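Local coordinates for ORF10 (Moritella marina, PDB 6RIW), which probably carries out chain-elongating condensations in polyunsaturated fatty acid synthesis, this chain being the ketosynthase–chain length factor didomain of a larger synthase, at residues Q600-L605 with E615-L620; L606-N611 with K939-V944. All blocks are in the same frame, centred on the assembly; numbering follows the deposited sequence.

Contact 1 of 2, residues Q600-L605 with E615-L620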
loop_
_atom_site.group_PDB
_atom_site.type_symbol
_atom_site.label_atom_id
_atom_site.label_comp_id
_atom_site.label_asym_id
_atom_site.label_seq_id
_atom_site.Cartn_x
_atom_site.Cartn_y
_atom_site.Cartn_z
ATOM N N GLN A 600 13.663 1.666 -26.121
ATOM C CA GLN A 600 13.321 0.463 -26.876
ATOM C C GLN A 600 13.254 0.743 -28.373
ATOM O O GLN A 600 13.766 -0.047 -29.178
ATOM C CB GLN A 600 11.995 -0.117 -26.400
ATOM C CG GLN A 600 12.112 -0.775 -25.058
ATOM C CD GLN A 600 10.761 -1.154 -24.546
ATOM O OE1 GLN A 600 10.145 -0.381 -23.804
ATOM N NE2 GLN A 600 10.263 -2.328 -24.969
ATOM N N ILE A 601 12.632 1.859 -28.769
ATOM C CA ILE A 601 12.511 2.156 -30.200
ATOM C C ILE A 601 13.856 2.611 -30.757
ATOM O O ILE A 601 14.247 2.221 -31.861
ATOM C CB ILE A 601 11.422 3.219 -30.452
ATOM C CG1 ILE A 601 10.044 2.727 -29.990
ATOM C CG2 ILE A 601 11.388 3.591 -31.930
ATOM C CD1 ILE A 601 9.426 1.723 -30.894
ATOM N N GLU A 602 14.587 3.430 -30.005
ATOM C CA GLU A 602 15.918 3.830 -30.468
ATOM C C GLU A 602 16.797 2.610 -30.718
ATOM O O GLU A 602 17.428 2.489 -31.780
ATOM C CB GLU A 602 16.576 4.782 -29.468
ATOM C CG GLU A 602 17.961 5.245 -29.918
ATOM C CD GLU A 602 18.633 6.191 -28.930
ATOM O OE1 GLU A 602 18.581 5.948 -27.699
ATOM O OE2 GLU A 602 19.237 7.182 -29.396
ATOM N N ASP A 603 16.831 1.679 -29.753
ATOM C CA ASP A 603 17.641 0.470 -29.901
ATOM C C ASP A 603 17.198 -0.368 -31.091
ATOM O O ASP A 603 18.035 -0.942 -31.801
ATOM C CB ASP A 603 17.575 -0.374 -28.628
ATOM C CG ASP A 603 18.358 0.229 -27.480
ATOM O OD1 ASP A 603 19.089 1.228 -27.700
ATOM O OD2 ASP A 603 18.236 -0.293 -26.347
ATOM N N SER A 604 15.886 -0.491 -31.300
ATOM C CA SER A 604 15.376 -1.272 -32.417
ATOM C C SER A 604 15.831 -0.691 -33.750
ATOM O O SER A 604 16.295 -1.421 -34.631
ATOM C CB SER A 604 13.846 -1.312 -32.351
ATOM O OG SER A 604 13.410 -2.306 -31.452
ATOM N N LEU A 605 15.638 0.614 -33.935
ATOM C CA LEU A 605 16.033 1.262 -35.186
ATOM C C LEU A 605 17.525 1.117 -35.439
ATOM O O LEU A 605 17.950 0.816 -36.565
ATOM C CB LEU A 605 15.666 2.739 -35.144
ATOM C CG LEU A 605 14.163 3.005 -35.109
ATOM C CD1 LEU A 605 13.973 4.465 -34.718
ATOM C CD2 LEU A 605 13.536 2.683 -36.467
ATOM N N GLU A 615 14.223 13.632 -35.908
ATOM C CA GLU A 615 12.818 14.031 -35.864
ATOM C C GLU A 615 11.896 12.881 -36.251
ATOM O O GLU A 615 10.805 12.740 -35.682
ATOM C CB GLU A 615 12.586 15.247 -36.762
ATOM C CG GLU A 615 13.422 16.459 -36.336
ATOM C CD GLU A 615 12.742 17.804 -36.606
ATOM O OE1 GLU A 615 13.149 18.803 -35.966
ATOM O OE2 GLU A 615 11.816 17.863 -37.455
ATOM N N GLN A 616 12.309 12.050 -37.216
ATOM C CA GLN A 616 11.506 10.886 -37.580
ATOM C C GLN A 616 11.414 9.900 -36.421
ATOM O O GLN A 616 10.345 9.322 -36.163
ATOM C CB GLN A 616 12.095 10.186 -38.803
ATOM C CG GLN A 616 11.733 10.861 -40.118
ATOM C CD GLN A 616 12.489 10.275 -41.285
ATOM O OE1 GLN A 616 13.573 9.700 -41.117
ATOM N NE2 GLN A 616 11.918 10.397 -42.472
ATOM N N ARG A 617 12.540 9.668 -35.743
ATOM C CA ARG A 617 12.572 8.716 -34.636
ATOM C C ARG A 617 11.706 9.195 -33.477
ATOM O O ARG A 617 11.022 8.391 -32.828
ATOM C CB ARG A 617 14.024 8.510 -34.179
ATOM C CG ARG A 617 14.185 7.677 -32.916
ATOM C CD ARG A 617 15.651 7.363 -32.641
ATOM N NE ARG A 617 16.301 8.435 -31.898
ATOM C CZ ARG A 617 17.351 9.123 -32.340
ATOM N NH1 ARG A 617 17.874 8.849 -33.531
ATOM N NH2 ARG A 617 17.877 10.089 -31.589
ATOM N N GLU A 618 11.717 10.503 -33.199
ATOM C CA GLU A 618 10.878 11.024 -32.118
ATOM C C GLU A 618 9.403 10.895 -32.450
ATOM O O GLU A 618 8.600 10.518 -31.585
ATOM C CB GLU A 618 11.229 12.477 -31.817
ATOM C CG GLU A 618 12.600 12.602 -31.150
ATOM C CD GLU A 618 12.975 14.029 -30.816
ATOM O OE1 GLU A 618 12.342 14.952 -31.378
ATOM O OE2 GLU A 618 13.914 14.222 -30.006
ATOM N N GLU A 619 9.036 11.180 -33.700
ATOM C CA GLU A 619 7.651 11.023 -34.126
ATOM C C GLU A 619 7.200 9.567 -34.063
ATOM O O GLU A 619 6.092 9.281 -33.609
ATOM C CB GLU A 619 7.477 11.559 -35.542
ATOM C CG GLU A 619 6.086 11.335 -36.104
ATOM C CD GLU A 619 5.069 12.314 -35.527
ATOM O OE1 GLU A 619 5.487 13.243 -34.788
ATOM O OE2 GLU A 619 3.860 12.164 -35.824
ATOM N N LEU A 620 8.025 8.638 -34.548
ATOM C CA LEU A 620 7.683 7.223 -34.442
ATOM C C LEU A 620 7.531 6.802 -32.982
ATOM O O LEU A 620 6.595 6.068 -32.624
ATOM C CB LEU A 620 8.761 6.385 -35.124
ATOM C CG LEU A 620 8.549 4.872 -35.106
ATOM C CD1 LEU A 620 7.321 4.495 -35.891
ATOM C CD2 LEU A 620 9.780 4.206 -35.684
#
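Leu605 and Leu620 reach toward each other tip to tip, CD2 to CD2 at 4.1 Å, between two consecutive helices, 597-608 and 614-628, of the second ketosynthase domain, which has the thiolase-superfamily fold. The axes of the short segments come within 10.2 Å, at 129° between their N-to-C directions. The tight part is apolar: Ile601 CG2 meets the same Leu620 methyl, CD2, at 4.1 Å, so this one methyl touches two residues one turn apart. Leu145 of helix 129-148 closes over Ile601 and Leu620. The aliphatic start of Arg617 belongs to this packing too: it runs out extended, with CG trans to the backbone N (chi1 173°), and its CG lies 3.7 Å from Leu605 CD1.

Toward solvent the contact becomes looser and polar. A bend at chi3 (86°) presents one guanidinium face of Arg617 to Glu602, whose carboxylate also pairs with Lys47 through OE1. With an alanine in place of this arginine, Leu605 CD1 would probably lose the aliphatic chain packed beside it and Glu602 one of its nearby positive charges. The Glu602 pairing is a long salt bridge of charges alone: OE2 stands 3.9 Å from Arg617 NH2, well out of the guanidinium plane, with no N-H aimed at it.

Contact 2 of 2, residues L606-N611 with K939-V944; sequences LQQGIN and KHLNKV
The side-chain amide of Gln608 lies sandwiched between Leu941 and Val944: Leu941 CD1 sits over one face, 3.8 Å from Gln608 OE1, and Val944 CG1 over the other, 3.5 Å from Gln608 CG. At its edge NE2 donates to Asn942 O, 2.9 Å away and close to the amide plane. Asp152 O takes a further bond from NE2, and Gln154 N gives one to OE1, so polar partners along the rim and methyls on the faces leave this buried amide little freedom to turn. The amide of Asn942 also works in its own plane, with ND2 giving a 2.9 Å bond to Gln607 O at a nearly straight 166°. CG of Asn942 lies beside the backbone N (chi1 -43°), opposite the carbonyl carbon, which brings ND2 to the helix end.

That end is a Schellman motif. Gly609 takes positive phi (96°), where a CB would jam against the preceding carbonyl and crowd Asn942 ND2. Asn942 N reaches Gln608 O at 3.1 Å, and a water links the same oxygen to His940 O. Farther along, Ile610 CD1 packs on Leu941 CD2 at 3.7 Å. Gln607 OE1 lies against Val944 CB, its hydrogen bond coming from Asn945 N.

The last carbonyls of helix 597-608, which have run out of helical N-H partners, thus receive donors from a distant loop. Because backbone and amide N-H groups do the work, the electronegative helix end is probably satisfied here without a charged partner from that loop.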
loop_
_atom_site.group_PDB
_atom_site.type_symbol
_atom_site.label_atom_id
_atom_site.label_comp_id
_atom_site.label_asym_id
_atom_site.label_seq_id
_atom_site.Cartn_x
_atom_site.Cartn_y
_atom_site.Cartn_z
ATOM N N LEU A 606 18.333 1.334 -34.400
ATOM C CA LEU A 606 19.776 1.167 -34.533
ATOM C C LEU A 606 20.121 -0.263 -34.916
ATOM O O LEU A 606 20.792 -0.513 -35.926
ATOM C CB LEU A 606 20.456 1.560 -33.214
ATOM C CG LEU A 606 21.934 1.935 -33.301
ATOM C CD1 LEU A 606 22.113 3.106 -34.238
ATOM C CD2 LEU A 606 22.447 2.263 -31.914
ATOM N N GLN A 607 19.670 -1.228 -34.118
ATOM C CA GLN A 607 20.122 -2.591 -34.331
ATOM C C GLN A 607 19.636 -3.143 -35.655
ATOM O O GLN A 607 20.346 -3.942 -36.276
ATOM C CB GLN A 607 19.684 -3.488 -33.178
ATOM C CG GLN A 607 20.502 -3.220 -31.920
ATOM C CD GLN A 607 19.922 -3.861 -30.694
ATOM O OE1 GLN A 607 19.315 -4.931 -30.757
ATOM N NE2 GLN A 607 20.126 -3.219 -29.551
ATOM N N GLN A 608 18.449 -2.723 -36.120
ATOM C CA GLN A 608 17.932 -3.314 -37.342
ATOM C C GLN A 608 18.478 -2.641 -38.593
ATOM O O GLN A 608 18.255 -3.155 -39.693
ATOM C CB GLN A 608 16.400 -3.277 -37.351
ATOM C CG GLN A 608 15.807 -4.170 -36.238
ATOM C CD GLN A 608 14.447 -4.740 -36.612
ATOM O OE1 GLN A 608 13.456 -4.040 -36.544
ATOM N NE2 GLN A 608 14.400 -6.020 -36.981
ATOM N N GLY A 609 19.160 -1.515 -38.446
ATOM C CA GLY A 609 19.875 -0.906 -39.546
ATOM C C GLY A 609 19.129 0.182 -40.273
ATOM O O GLY A 609 19.504 0.520 -41.402
ATOM N N ILE A 610 18.094 0.755 -39.668
ATOM C CA ILE A 610 17.291 1.789 -40.316
ATOM C C ILE A 610 17.620 3.118 -39.657
ATOM O O ILE A 610 17.284 3.348 -38.485
ATOM C CB ILE A 610 15.796 1.480 -40.236
ATOM C CG1 ILE A 610 15.510 0.144 -40.919
ATOM C CG2 ILE A 610 14.988 2.618 -40.877
ATOM C CD1 ILE A 610 15.793 0.115 -42.424
ATOM N N ASN A 611 18.275 4.001 -40.404
ATOM C CA ASN A 611 18.790 5.259 -39.873
ATOM C C ASN A 611 17.757 6.337 -40.185
ATOM O O ASN A 611 17.794 6.963 -41.241
ATOM C CB ASN A 611 20.161 5.592 -40.475
ATOM C CG ASN A 611 20.709 6.942 -39.998
ATOM O OD1 ASN A 611 20.464 7.367 -38.861
ATOM N ND2 ASN A 611 21.472 7.614 -40.865
ATOM N N LYS A 939 13.720 -3.179 -47.623
ATOM C CA LYS A 939 15.023 -3.331 -46.984
ATOM C C LYS A 939 15.154 -4.681 -46.278
ATOM O O LYS A 939 14.163 -5.298 -45.876
ATOM C CB LYS A 939 15.266 -2.202 -45.983
ATOM C CG LYS A 939 15.108 -0.817 -46.571
ATOM C CD LYS A 939 16.389 -0.347 -47.248
ATOM C CE LYS A 939 16.461 1.184 -47.311
ATOM N NZ LYS A 939 16.899 1.780 -46.007
ATOM N N HIS A 940 16.395 -5.147 -46.148
ATOM C CA HIS A 940 16.712 -6.258 -45.260
ATOM C C HIS A 940 17.021 -5.687 -43.881
ATOM O O HIS A 940 17.916 -4.844 -43.751
ATOM C CB HIS A 940 17.904 -7.054 -45.785
ATOM C CG HIS A 940 17.634 -7.743 -47.091
ATOM N ND1 HIS A 940 17.742 -7.102 -48.310
ATOM C CD2 HIS A 940 17.256 -9.017 -47.368
ATOM C CE1 HIS A 940 17.445 -7.949 -49.281
ATOM N NE2 HIS A 940 17.147 -9.117 -48.736
ATOM N N LEU A 941 16.277 -6.120 -42.859
ATOM C CA LEU A 941 16.540 -5.704 -41.481
ATOM C C LEU A 941 17.411 -6.737 -40.781
ATOM O O LEU A 941 17.233 -7.940 -40.985
ATOM C CB LEU A 941 15.236 -5.538 -40.688
ATOM C CG LEU A 941 14.145 -4.653 -41.303
ATOM C CD1 LEU A 941 12.979 -4.391 -40.336
ATOM C CD2 LEU A 941 14.762 -3.337 -41.779
ATOM N N ASN A 942 18.327 -6.269 -39.932
ATOM C CA ASN A 942 19.001 -7.175 -39.008
ATOM C C ASN A 942 18.044 -7.582 -37.889
ATOM O O ASN A 942 17.173 -6.815 -37.488
ATOM C CB ASN A 942 20.225 -6.526 -38.356
ATOM C CG ASN A 942 21.066 -5.738 -39.315
ATOM O OD1 ASN A 942 21.415 -6.221 -40.391
ATOM N ND2 ASN A 942 21.414 -4.515 -38.918
ATOM N N LYS A 943 18.225 -8.793 -37.372
ATOM C CA LYS A 943 17.517 -9.164 -36.151
ATOM C C LYS A 943 18.069 -8.369 -34.970
ATOM O O LYS A 943 19.274 -8.099 -34.894
ATOM C CB LYS A 943 17.643 -10.668 -35.900
ATOM C CG LYS A 943 16.941 -11.524 -36.951
ATOM C CD LYS A 943 16.272 -12.738 -36.314
ATOM C CE LYS A 943 16.773 -14.030 -36.947
ATOM N NZ LYS A 943 16.663 -13.970 -38.431
ATOM N N VAL A 944 17.176 -7.963 -34.049
ATOM C CA VAL A 944 17.648 -7.303 -32.836
ATOM C C VAL A 944 18.301 -8.325 -31.916
ATOM O O VAL A 944 18.047 -9.538 -31.978
ATOM C CB VAL A 944 16.523 -6.567 -32.088
ATOM C CG1 VAL A 944 15.967 -5.467 -32.953
ATOM C CG2 VAL A 944 15.434 -7.558 -31.688
HETATM O O HOH W 1 19.151 -2.923 -42.449
#

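How the contacts relate
Helix 597-608 carries both contacts, whose centres lie 12 Å apart: contact 1 uses its middle and contact 2 its C-terminal end. Along the chain the segments alternate, in the order 600-605, 606-611, 615-620, 939-944. The contacts join at the helix end, where Ile610 N probably bonds to Leu605 O, and Ser604 CA packs against Val944 CG1. Contact 1 ties neighbouring helices; contact 2 brings in the loop that follows helix 929-934, over 300 residues later. Gln154, from the first ketosynthase half, bonds to both Ser604 and Gln608, so the first ketosynthase half and the late loop both meet this one helix, away from the magnesium site.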